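Local coordinates for protein ureidoglycolate hydrolase (Arabidopsis thaliana, PDB 4PXE) that hydrolyses (S)-ureidoglycolate to glyoxylate, ammonium and carbon dioxide in purine catabolism, as a manganese-dependent homodimer of the peptidase M20 family, at residues A159-K163 with T164-D168; L265-E268 with K269-E273. All blocks are in the same frame, centred on the assembly; numbering follows the deposited sequence.

Interaction 1: residues A159-K163 with T164-D168; sequences AEALK and TTVVD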
loop_
_atom_site.group_PDB
_atom_site.type_symbol
_atom_site.label_atom_id
_atom_site.label_comp_id
_atom_site.label_asym_id
_atom_site.label_seq_id
_atom_site.Cartn_x
_atom_site.Cartn_y
_atom_site.Cartn_z
ATOM N N ALA A 159 19.380 9.543 -18.860
ATOM C CA ALA A 159 20.707 9.297 -18.304
ATOM C C ALA A 159 20.991 10.259 -17.148
ATOM O O ALA A 159 21.472 9.849 -16.098
ATOM C CB ALA A 159 21.773 9.437 -19.383
ATOM N N GLU A 160 20.675 11.535 -17.355
ATOM C CA GLU A 160 20.859 12.550 -16.323
ATOM C C GLU A 160 20.033 12.246 -15.077
ATOM O O GLU A 160 20.546 12.274 -13.958
ATOM C CB GLU A 160 20.499 13.938 -16.862
ATOM C CG GLU A 160 21.706 14.790 -17.232
ATOM C CD GLU A 160 22.555 15.163 -16.026
ATOM O OE1 GLU A 160 22.036 15.854 -15.119
ATOM O OE2 GLU A 160 23.743 14.766 -15.986
ATOM N N ALA A 161 18.753 11.955 -15.281
ATOM C CA ALA A 161 17.851 11.640 -14.178
ATOM C C ALA A 161 18.338 10.432 -13.372
ATOM O O ALA A 161 18.344 10.450 -12.142
ATOM C CB ALA A 161 16.441 11.405 -14.706
ATOM N N LEU A 162 18.762 9.378 -14.070
ATOM C CA LEU A 162 19.213 8.169 -13.399
ATOM C C LEU A 162 20.362 8.411 -12.421
ATOM O O LEU A 162 20.462 7.741 -11.392
ATOM C CB LEU A 162 19.605 7.102 -14.427
ATOM C CG LEU A 162 18.424 6.507 -15.197
ATOM C CD1 LEU A 162 18.936 5.564 -16.263
ATOM C CD2 LEU A 162 17.487 5.781 -14.256
ATOM N N LYS A 163 21.221 9.369 -12.745
ATOM C CA LYS A 163 22.415 9.610 -11.948
ATOM C C LYS A 163 22.201 10.695 -10.901
ATOM O O LYS A 163 23.017 10.848 -9.994
ATOM C CB LYS A 163 23.585 9.988 -12.856
ATOM C CG LYS A 163 23.934 8.922 -13.878
ATOM C CD LYS A 163 24.874 7.871 -13.314
ATOM C CE LYS A 163 26.272 8.430 -13.130
ATOM N NZ LYS A 163 27.299 7.351 -12.974
ATOM N N THR A 164 21.107 11.442 -11.021
ATOM C CA THR A 164 20.897 12.586 -10.131
ATOM C C THR A 164 19.671 12.513 -9.209
ATOM O O THR A 164 19.743 12.938 -8.053
ATOM C CB THR A 164 20.882 13.927 -10.910
ATOM O OG1 THR A 164 19.758 13.970 -11.796
ATOM C CG2 THR A 164 22.173 14.103 -11.709
ATOM N N THR A 165 18.548 11.991 -9.699
ATOM C CA THR A 165 17.311 12.060 -8.916
ATOM C C THR A 165 16.539 10.755 -8.757
ATOM O O THR A 165 15.722 10.636 -7.850
ATOM C CB THR A 165 16.319 13.089 -9.503
ATOM O OG1 THR A 165 15.951 12.699 -10.833
ATOM C CG2 THR A 165 16.934 14.484 -9.532
ATOM N N VAL A 166 16.764 9.789 -9.642
ATOM C CA VAL A 166 15.888 8.620 -9.657
ATOM C C VAL A 166 16.087 7.694 -8.461
ATOM O O VAL A 166 17.201 7.255 -8.179
ATOM C CB VAL A 166 16.025 7.831 -10.968
ATOM C CG1 VAL A 166 15.266 6.505 -10.871
ATOM C CG2 VAL A 166 15.519 8.662 -12.125
ATOM N N VAL A 167 14.987 7.414 -7.765
ATOM C CA VAL A 167 14.959 6.472 -6.643
ATOM C C VAL A 167 13.717 5.585 -6.765
ATOM O O VAL A 167 12.763 5.937 -7.464
ATOM C CB VAL A 167 14.888 7.195 -5.270
ATOM C CG1 VAL A 167 16.138 8.043 -5.024
ATOM C CG2 VAL A 167 13.621 8.051 -5.172
ATOM N N ASP A 168 13.714 4.448 -6.077
ATOM C CA ASP A 168 12.528 3.593 -6.072
ATOM C C ASP A 168 11.583 3.924 -4.923
ATOM O O ASP A 168 11.786 4.911 -4.214
ATOM C CB ASP A 168 12.889 2.089 -6.131
ATOM C CG ASP A 168 13.581 1.575 -4.880
ATOM O OD1 ASP A 168 14.201 0.492 -4.965
ATOM O OD2 ASP A 168 13.496 2.213 -3.808
HETATM O O HOH W 1 20.643 7.153 -8.772
#
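V166 turns its side chain back against the last turn of helix 156-164, and the tight spot is its CG2 methyl, 3.3 Å from A161 O. Round it, CG2 rests 3.9 Å from CB of A161 and 4.1 Å from CD2 of L162. V166 has CG1 anti to its backbone N (chi1 171°), which leaves CG2 beside that nitrogen and turned at the helix; L162 and V166 lie side by side, and F174 of the next helix packs on both. A small alanine at A161 lets the valine come close. Beside it, the carbonyl of A161 is gripped by three backbone N-H groups: T165 N, 2.9 Å from A161 O, lies in the carbonyl plane, V166 N is tilted from it, and T164 N stands well above it.

The outer side is looser. A short hydroxyl side chain suits T164: OG1 folds back to donate to E160 O at 2.9 Å, from the face opposite K163 N, its other donor. E160 and T164 side chains merely brush, OE1 to CG2 3.8 Å. A water bonds L162 O and, weakly, V166 O. As T165 leaves helical phi/psi, the V166 N to A161 O bond closes helix 156-164 with a pi-turn.

Interaction 2: residues L265-E268 with K269-E273; sequences LAVE and KHVLE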
loop_
_atom_site.group_PDB
_atom_site.type_symbol
_atom_site.label_atom_id
_atom_site.label_comp_id
_atom_site.label_asym_id
_atom_site.label_seq_id
_atom_site.Cartn_x
_atom_site.Cartn_y
_atom_site.Cartn_z
ATOM N N LEU A 265 -11.937 7.898 -11.175
ATOM C CA LEU A 265 -13.179 7.842 -11.936
ATOM C C LEU A 265 -13.157 8.841 -13.099
ATOM O O LEU A 265 -13.729 8.572 -14.168
ATOM C CB LEU A 265 -14.390 8.057 -11.019
ATOM C CG LEU A 265 -14.611 6.849 -10.102
ATOM C CD1 LEU A 265 -15.410 7.212 -8.852
ATOM C CD2 LEU A 265 -15.287 5.709 -10.853
ATOM N N ALA A 266 -12.474 9.968 -12.923
ATOM C CA ALA A 266 -12.338 10.930 -14.023
ATOM C C ALA A 266 -11.479 10.380 -15.158
ATOM O O ALA A 266 -11.761 10.632 -16.331
ATOM C CB ALA A 266 -11.784 12.280 -13.534
ATOM N N VAL A 267 -10.429 9.637 -14.814
ATOM C CA VAL A 267 -9.597 8.992 -15.830
ATOM C C VAL A 267 -10.472 8.122 -16.727
ATOM O O VAL A 267 -10.430 8.252 -17.953
ATOM C CB VAL A 267 -8.472 8.143 -15.198
ATOM C CG1 VAL A 267 -7.802 7.276 -16.255
ATOM C CG2 VAL A 267 -7.444 9.038 -14.507
ATOM N N GLU A 268 -11.283 7.260 -16.120
ATOM C CA GLU A 268 -12.188 6.411 -16.883
ATOM C C GLU A 268 -13.121 7.231 -17.772
ATOM O O GLU A 268 -13.282 6.921 -18.964
ATOM C CB GLU A 268 -13.009 5.517 -15.953
ATOM C CG GLU A 268 -14.054 4.696 -16.702
ATOM C CD GLU A 268 -15.015 3.952 -15.795
ATOM O OE1 GLU A 268 -15.453 4.512 -14.769
ATOM O OE2 GLU A 268 -15.340 2.786 -16.119
ATOM N N LYS A 269 -13.716 8.274 -17.201
ATOM C CA LYS A 269 -14.613 9.157 -17.939
ATOM C C LYS A 269 -13.951 9.758 -19.178
ATOM O O LYS A 269 -14.517 9.722 -20.279
ATOM C CB LYS A 269 -15.115 10.277 -17.023
ATOM C CG LYS A 269 -16.060 11.259 -17.705
ATOM C CD LYS A 269 -16.564 12.334 -16.739
ATOM C CE LYS A 269 -15.431 13.212 -16.241
ATOM N NZ LYS A 269 -15.877 14.130 -15.139
ATOM N N HIS A 270 -12.751 10.302 -19.013
ATOM C CA HIS A 270 -12.089 10.983 -20.125
ATOM C C HIS A 270 -11.680 10.000 -21.221
ATOM O O HIS A 270 -11.727 10.323 -22.413
ATOM C CB HIS A 270 -10.891 11.807 -19.649
ATOM C CG HIS A 270 -11.272 12.908 -18.705
ATOM N ND1 HIS A 270 -12.367 13.717 -18.919
ATOM C CD2 HIS A 270 -10.725 13.313 -17.535
ATOM C CE1 HIS A 270 -12.477 14.577 -17.919
ATOM N NE2 HIS A 270 -11.490 14.358 -17.068
ATOM N N VAL A 271 -11.277 8.799 -20.825
ATOM C CA VAL A 271 -10.987 7.752 -21.806
ATOM C C VAL A 271 -12.237 7.455 -22.645
ATOM O O VAL A 271 -12.180 7.448 -23.880
ATOM C CB VAL A 271 -10.489 6.453 -21.109
ATOM C CG1 VAL A 271 -10.450 5.279 -22.102
ATOM C CG2 VAL A 271 -9.119 6.674 -20.503
ATOM N N LEU A 272 -13.362 7.232 -21.984
ATOM C CA LEU A 272 -14.617 6.931 -22.672
ATOM C C LEU A 272 -15.088 8.096 -23.549
ATOM O O LEU A 272 -15.760 7.882 -24.560
ATOM C CB LEU A 272 -15.698 6.509 -21.670
ATOM C CG LEU A 272 -15.402 5.230 -20.874
ATOM C CD1 LEU A 272 -16.528 4.918 -19.911
ATOM C CD2 LEU A 272 -15.155 4.054 -21.807
ATOM N N GLU A 273 -14.733 9.323 -23.173
ATOM C CA GLU A 273 -15.088 10.507 -23.961
ATOM C C GLU A 273 -14.399 10.565 -25.326
ATOM O O GLU A 273 -14.803 11.352 -26.190
ATOM C CB GLU A 273 -14.773 11.796 -23.189
ATOM C CG GLU A 273 -15.755 12.110 -22.071
ATOM C CD GLU A 273 -15.258 13.209 -21.135
ATOM O OE1 GLU A 273 -14.093 13.646 -21.264
ATOM O OE2 GLU A 273 -16.046 13.631 -20.259
#
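A266 and H270 lie one turn apart on the same side of helix 256-272, an alpha-helix of the region involved in dimerization. The imidazole stands beside the carbonyl of A266, its CD2 3.1 Å from A266 O and its NE2 4.1 Å from A266 CB; a methyl is small enough to let the ring lie so near. With CG anti to its own carbonyl carbon (chi1 -62°), H270 turns back along the helix, and both ring nitrogens are engaged: NE2 with S324 of helix 311-332, ND1 with E273, whose OE1 also forms a salt bridge with K320. Replacing the ring by an alanine is likely to leave S324 OG without its nitrogen partner, one of the polar ties between the two helices, and E273 OE1 with K320 alone of these two.

On another side of the helix, E268 and L272 run side by side, pointing the same way, with E268 CG 4.1 Å from L272 CD1. E268 is extended, CG anti to the backbone N (chi1 175°), which carries its carboxylate outward to a salt bridge with R332 of the second subunit, while the aliphatic L272 packs on M250 of that subunit. V267 and V271 make a looser apolar pair, V267 CG1 to V271 CG2 4.5 Å. Backbone bonds from each residue to the one four earlier run beneath all three pairs. H270 ND1 donates to E273 OE1 at 2.9 Å, almost straight at 176°, with the oxygen in the ring plane.

Overall arrangement
Interactions 1 and 2 are separate local contacts, one following the other along the chain, with centres 32 Å apart and nearest atoms about 22 Å apart. Interaction 1 closes helix 156-164 at the surface, away from the manganese and substrate sites, and no residue of the other subunit touches it. Interaction 2 lies instead within the dimerization region, on a helix that packs against helix 311-332 of its own chain and meets the second subunit. Of the two, it is the one near a substrate-binding residue: the V271 side chain is about 9 Å from that of R307, which binds substrate and lines the glyoxylate pocket.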